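Long-range contacts in rhamnosidase B (Bacillus sp., PDB 2OKX), which hydrolyses terminal non-reducing alpha-L-rhamnose residues, as an inverting glycoside hydrolase of family 78: residues A544-T549 and D822-N827; R816-L821 and Q894-T899. One frame throughout, in Å; residues are numbered along the deposited sequence.

Contact 1: A544-T549 and D822-N827; sequences ALLNAT and DDIRRN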
loop_
_atom_site.group_PDB
_atom_site.type_symbol
_atom_site.label_atom_id
_atom_site.label_comp_id
_atom_site.label_asym_id
_atom_site.label_seq_id
_atom_site.Cartn_x
_atom_site.Cartn_y
_atom_site.Cartn_z
ATOM N N ALA A 544 -25.674 18.007 2.196
ATOM C CA ALA A 544 -25.282 17.012 1.198
ATOM C C ALA A 544 -23.769 16.902 0.995
ATOM O O ALA A 544 -23.260 15.824 0.692
ATOM C CB ALA A 544 -25.968 17.314 -0.131
ATOM N N LEU A 545 -23.044 18.006 1.151
ATOM C CA LEU A 545 -21.591 17.964 0.984
ATOM C C LEU A 545 -20.980 17.089 2.079
ATOM O O LEU A 545 -20.126 16.233 1.812
ATOM C CB LEU A 545 -21.002 19.379 1.036
ATOM C CG LEU A 545 -19.473 19.521 1.074
ATOM C CD1 LEU A 545 -18.839 18.694 -0.037
ATOM C CD2 LEU A 545 -19.089 20.991 0.925
ATOM N N LEU A 546 -21.422 17.290 3.316
ATOM C CA LEU A 546 -20.908 16.483 4.412
ATOM C C LEU A 546 -21.249 15.011 4.186
ATOM O O LEU A 546 -20.434 14.140 4.475
ATOM C CB LEU A 546 -21.481 16.967 5.749
ATOM C CG LEU A 546 -20.954 18.340 6.194
ATOM C CD1 LEU A 546 -21.613 18.747 7.526
ATOM C CD2 LEU A 546 -19.438 18.276 6.352
ATOM N N ASN A 547 -22.444 14.734 3.667
ATOM C CA ASN A 547 -22.845 13.351 3.397
ATOM C C ASN A 547 -21.880 12.703 2.411
ATOM O O ASN A 547 -21.507 11.537 2.563
ATOM C CB ASN A 547 -24.251 13.282 2.806
ATOM C CG ASN A 547 -25.312 13.687 3.796
ATOM O OD1 ASN A 547 -25.056 13.748 5.000
ATOM N ND2 ASN A 547 -26.515 13.959 3.298
ATOM N N ALA A 548 -21.483 13.466 1.399
ATOM C CA ALA A 548 -20.562 12.956 0.393
ATOM C C ALA A 548 -19.172 12.737 0.983
ATOM O O ALA A 548 -18.487 11.790 0.611
ATOM C CB ALA A 548 -20.491 13.922 -0.790
ATOM N N THR A 549 -18.749 13.604 1.903
ATOM C CA THR A 549 -17.430 13.451 2.501
ATOM C C THR A 549 -17.417 12.192 3.357
ATOM O O THR A 549 -16.399 11.505 3.437
ATOM C CB THR A 549 -17.012 14.675 3.375
ATOM O OG1 THR A 549 -17.815 14.732 4.560
ATOM C CG2 THR A 549 -17.174 15.977 2.590
ATOM N N ASP A 822 -16.687 23.466 8.854
ATOM C CA ASP A 822 -16.288 24.324 7.749
ATOM C C ASP A 822 -14.961 23.886 7.149
ATOM O O ASP A 822 -14.753 24.008 5.941
ATOM C CB ASP A 822 -16.213 25.787 8.188
ATOM C CG ASP A 822 -17.585 26.405 8.376
ATOM O OD1 ASP A 822 -18.546 25.946 7.721
ATOM O OD2 ASP A 822 -17.704 27.360 9.164
ATOM N N ASP A 823 -14.063 23.374 7.983
ATOM C CA ASP A 823 -12.773 22.913 7.490
ATOM C C ASP A 823 -13.001 21.673 6.625
ATOM O O ASP A 823 -12.426 21.542 5.542
ATOM C CB ASP A 823 -11.835 22.566 8.648
ATOM C CG ASP A 823 -10.391 22.400 8.197
ATOM O OD1 ASP A 823 -9.664 23.414 8.140
ATOM O OD2 ASP A 823 -9.987 21.259 7.885
ATOM N N ILE A 824 -13.838 20.760 7.110
ATOM C CA ILE A 824 -14.139 19.549 6.362
ATOM C C ILE A 824 -14.757 19.926 5.017
ATOM O O ILE A 824 -14.349 19.416 3.972
ATOM C CB ILE A 824 -15.104 18.631 7.157
ATOM C CG1 ILE A 824 -14.361 18.017 8.347
ATOM C CG2 ILE A 824 -15.662 17.530 6.258
ATOM C CD1 ILE A 824 -15.251 17.241 9.300
ATOM N N ARG A 825 -15.732 20.828 5.043
ATOM C CA ARG A 825 -16.387 21.269 3.816
ATOM C C ARG A 825 -15.376 21.791 2.797
ATOM O O ARG A 825 -15.424 21.425 1.627
ATOM C CB ARG A 825 -17.404 22.369 4.124
ATOM C CG ARG A 825 -18.668 21.863 4.802
ATOM C CD ARG A 825 -19.393 22.969 5.541
ATOM N NE ARG A 825 -20.675 22.502 6.062
ATOM C CZ ARG A 825 -21.272 22.993 7.142
ATOM N NH1 ARG A 825 -20.703 23.971 7.837
ATOM N NH2 ARG A 825 -22.446 22.509 7.519
ATOM N N ARG A 826 -14.461 22.638 3.250
ATOM C CA ARG A 826 -13.459 23.215 2.362
ATOM C C ARG A 826 -12.447 22.199 1.853
ATOM O O ARG A 826 -12.256 22.045 0.643
ATOM C CB ARG A 826 -12.720 24.360 3.069
ATOM C CG ARG A 826 -11.497 24.865 2.305
ATOM C CD ARG A 826 -10.890 26.132 2.914
ATOM N NE ARG A 826 -10.702 26.041 4.361
ATOM C CZ ARG A 826 -11.607 26.424 5.256
ATOM N NH1 ARG A 826 -12.764 26.928 4.853
ATOM N NH2 ARG A 826 -11.356 26.301 6.553
ATOM N N ASN A 827 -11.811 21.497 2.781
ATOM C CA ASN A 827 -10.774 20.542 2.430
ATOM C C ASN A 827 -11.195 19.253 1.758
ATOM O O ASN A 827 -10.502 18.768 0.863
ATOM C CB ASN A 827 -9.917 20.257 3.658
ATOM C CG ASN A 827 -9.041 21.437 4.016
ATOM O OD1 ASN A 827 -8.388 22.010 3.144
ATOM N ND2 ASN A 827 -9.020 21.810 5.290
#

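Contact 2: R816-L821 and Q894-T899; sequences RQTLML and QPCDLT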
loop_
_atom_site.group_PDB
_atom_site.type_symbol
_atom_site.label_atom_id
_atom_site.label_comp_id
_atom_site.label_asym_id
_atom_site.label_seq_id
_atom_site.Cartn_x
_atom_site.Cartn_y
_atom_site.Cartn_z
ATOM N N ARG A 816 -15.011 23.598 19.219
ATOM C CA ARG A 816 -15.196 24.366 17.991
ATOM C C ARG A 816 -15.671 23.469 16.849
ATOM O O ARG A 816 -15.015 23.371 15.809
ATOM C CB ARG A 816 -13.883 25.050 17.594
ATOM C CG ARG A 816 -13.285 25.941 18.677
ATOM C CD ARG A 816 -14.306 26.939 19.194
ATOM N NE ARG A 816 -14.779 27.847 18.153
ATOM C CZ ARG A 816 -14.089 28.887 17.695
ATOM N NH1 ARG A 816 -12.888 29.158 18.188
ATOM N NH2 ARG A 816 -14.603 29.663 16.749
ATOM N N GLN A 817 -16.818 22.825 17.049
ATOM C CA GLN A 817 -17.377 21.921 16.053
ATOM C C GLN A 817 -17.743 22.597 14.737
ATOM O O GLN A 817 -17.578 22.004 13.671
ATOM C CB GLN A 817 -18.610 21.203 16.616
ATOM C CG GLN A 817 -18.312 20.143 17.687
ATOM C CD GLN A 817 -18.061 20.732 19.063
ATOM O OE1 GLN A 817 -18.340 21.904 19.311
ATOM N NE2 GLN A 817 -17.547 19.912 19.974
ATOM N N THR A 818 -18.238 23.830 14.799
ATOM C CA THR A 818 -18.614 24.536 13.580
ATOM C C THR A 818 -17.390 24.787 12.698
ATOM O O THR A 818 -17.457 24.644 11.473
ATOM C CB THR A 818 -19.314 25.872 13.904
ATOM O OG1 THR A 818 -20.544 25.606 14.592
ATOM C CG2 THR A 818 -19.620 26.642 12.620
ATOM N N LEU A 819 -16.276 25.148 13.324
ATOM C CA LEU A 819 -15.039 25.394 12.594
ATOM C C LEU A 819 -14.573 24.082 11.965
ATOM O O LEU A 819 -14.014 24.068 10.867
ATOM C CB LEU A 819 -13.955 25.913 13.537
ATOM C CG LEU A 819 -12.629 26.263 12.857
ATOM C CD1 LEU A 819 -12.847 27.416 11.882
ATOM C CD2 LEU A 819 -11.589 26.640 13.907
ATOM N N MET A 820 -14.799 22.984 12.682
ATOM C CA MET A 820 -14.427 21.660 12.204
ATOM C C MET A 820 -15.225 21.357 10.939
ATOM O O MET A 820 -14.664 20.922 9.932
ATOM C CB MET A 820 -14.725 20.607 13.278
ATOM C CG MET A 820 -14.306 19.189 12.912
ATOM S SD MET A 820 -15.113 17.933 13.947
ATOM C CE MET A 820 -14.411 18.307 15.554
ATOM N N LEU A 821 -16.533 21.596 10.985
ATOM C CA LEU A 821 -17.380 21.347 9.823
ATOM C C LEU A 821 -16.971 22.189 8.623
ATOM O O LEU A 821 -16.922 21.692 7.495
ATOM C CB LEU A 821 -18.854 21.623 10.146
ATOM C CG LEU A 821 -19.560 20.627 11.063
ATOM C CD1 LEU A 821 -21.058 20.908 11.045
ATOM C CD2 LEU A 821 -19.286 19.207 10.592
ATOM N N GLN A 894 -24.079 18.094 18.496
ATOM C CA GLN A 894 -23.547 19.429 18.243
ATOM C C GLN A 894 -23.968 19.715 16.802
ATOM O O GLN A 894 -23.169 19.596 15.872
ATOM C CB GLN A 894 -22.017 19.461 18.372
ATOM C CG GLN A 894 -21.503 19.269 19.802
ATOM C CD GLN A 894 -22.039 20.317 20.770
ATOM O OE1 GLN A 894 -21.953 20.148 21.987
ATOM N NE2 GLN A 894 -22.587 21.406 20.236
ATOM N N PRO A 895 -25.247 20.073 16.601
ATOM C CA PRO A 895 -25.819 20.374 15.286
ATOM C C PRO A 895 -25.125 21.469 14.481
ATOM O O PRO A 895 -25.173 21.457 13.247
ATOM C CB PRO A 895 -27.264 20.746 15.613
ATOM C CG PRO A 895 -27.540 19.963 16.872
ATOM C CD PRO A 895 -26.279 20.179 17.650
ATOM N N CYS A 896 -24.495 22.413 15.170
ATOM C CA CYS A 896 -23.833 23.518 14.487
ATOM C C CYS A 896 -24.881 24.170 13.594
ATOM O O CYS A 896 -25.924 24.602 14.086
ATOM C CB CYS A 896 -22.653 23.007 13.654
ATOM S SG CYS A 896 -21.385 22.195 14.638
ATOM N N ASP A 897 -24.632 24.227 12.288
ATOM C CA ASP A 897 -25.601 24.845 11.380
ATOM C C ASP A 897 -26.493 23.858 10.633
ATOM O O ASP A 897 -27.158 24.228 9.666
ATOM C CB ASP A 897 -24.888 25.755 10.372
ATOM C CG ASP A 897 -23.783 25.040 9.602
ATOM O OD1 ASP A 897 -23.062 25.732 8.853
ATOM O OD2 ASP A 897 -23.629 23.803 9.738
ATOM N N LEU A 898 -26.516 22.608 11.085
ATOM C CA LEU A 898 -27.332 21.577 10.447
ATOM C C LEU A 898 -28.768 21.596 10.980
ATOM O O LEU A 898 -29.006 21.994 12.124
ATOM C CB LEU A 898 -26.715 20.201 10.704
ATOM C CG LEU A 898 -25.257 20.021 10.264
ATOM C CD1 LEU A 898 -24.773 18.627 10.655
ATOM C CD2 LEU A 898 -25.144 20.231 8.747
ATOM N N THR A 899 -29.728 21.172 10.159
ATOM C CA THR A 899 -31.122 21.150 10.603
ATOM C C THR A 899 -31.527 19.760 11.085
ATOM O O THR A 899 -32.479 19.612 11.855
ATOM C CB THR A 899 -32.084 21.619 9.494
ATOM O OG1 THR A 899 -31.888 20.834 8.314
ATOM C CG2 THR A 899 -31.838 23.081 9.174
#

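Contact 1: A544-T549 and D822-N827
Arg825 crosses Leu545 and Leu546 at a slant and touches them through CB, CG, NE and NH2. Its CB lies 3.9 Å from Leu545 CD2, the methyl that also rests on the Arg825 carbonyl oxygen. With chi1 at -74°, CG stands anti to the carbonyl carbon, and from there the chain runs extended to NE. CG meets both leucines, at 4.0 Å from Leu546 CD2. NE approaches Leu546 CD1 to 4.1 Å, and NH2 meets that same methyl at 3.9 Å, obliquely to the guanidinium.

The short axes of 544-549 and 822-827 cross at 72° and come within 9.9 Å of each other. This is a steep helix-helix crossing, within the alpha-barrel glycosidase domain, between the start of helix 544-559 and the middle of helix 817-833. No hydrogen bond spans the two segments, so the join is side-chain packing.

The guanidinium is fixed by three carboxylates: NH1 bonds Asp822 OD1 at 2.9 Å, close to the guanidinium plane but from above the carboxylate plane, NE is paired with Asp543, and NH2 with Asp897. Deeper in, Ile824 CG2 packs 3.9 Å from Leu546 CD2, the two side chains meeting at about a right angle. The same Ile824 methyl faces Thr549 OG1, a hydroxyl whose proton goes to Leu546 O within its own helix at 2.7 Å. Pro868 touches both Thr549 and Ile824.

Contact 2: R816-L821 and Q894-T899
The amides of Gln817 and Gln894 are stacked, their planes 19° apart. One face of the Gln817 amide is met by Gln894 CG, which lies 3.8 Å from Gln817 CD and almost equally far from its OE1 and NE2, as expected for a carbon placed squarely over the group. Gln817 NE2 hydrogen-bonds to Glu812 OE2 of helix 801-813. The Gln817 chain bends at chi2 (80°), and the bend lays the flat amide against Gln894. Shortened to an alanine, this position would be likely to leave Glu812 without the amide N-H and Gln894 CG without the flat surface it rests on.

Next to this stack, Cys896 is the residue nearest the helix by backbone, 5.4 Å from Thr818 between CA atoms. Its SG sits 3.5 Å from Gln817 CB, while its CB is 3.5 Å from Thr818 OG1 and 3.7 Å from Leu821 CD1, so the thiol side chain lodges among three residues of the first helical turns. Leu821 CD1 extends the apolar patch toward Leu898 CG, at 4.4 Å. Asp897 OD2 only brushes that methyl, its main partner being Arg825.

Where it meets the helix, Cys896 sits at position i+1 of a type II' beta turn, Pro895 to Leu898, with a positive phi (55°). Leu898 N closes the turn on Pro895 O at 2.8 Å. Here a tight turn leading into strand 900-906 of the C-terminal beta domain docks on the first turns of barrel helix 817-833, an interface between domains.

Going from the N terminus, strand 538-541 belongs to the sheet that also holds 900-906, and the chain then enters helix 544-559. It passes through 272 residues, rich in helix, before 822-827 closes contact 1. Contact 2 closes a shorter loop of 72 residues, from 816-821 to 894-899. The order 544, 816, 822, 894 makes the two loops cross rather than nest, with helix 817-833 shared: its first turns meet the C-terminal turn, its next ones the start of helix 544-559. The contact centres lie 11 Å apart, and the salt bridge from Arg825 NH2 to Asp897 OD2, 2.8 Å long, links them, tying barrel to beta domain.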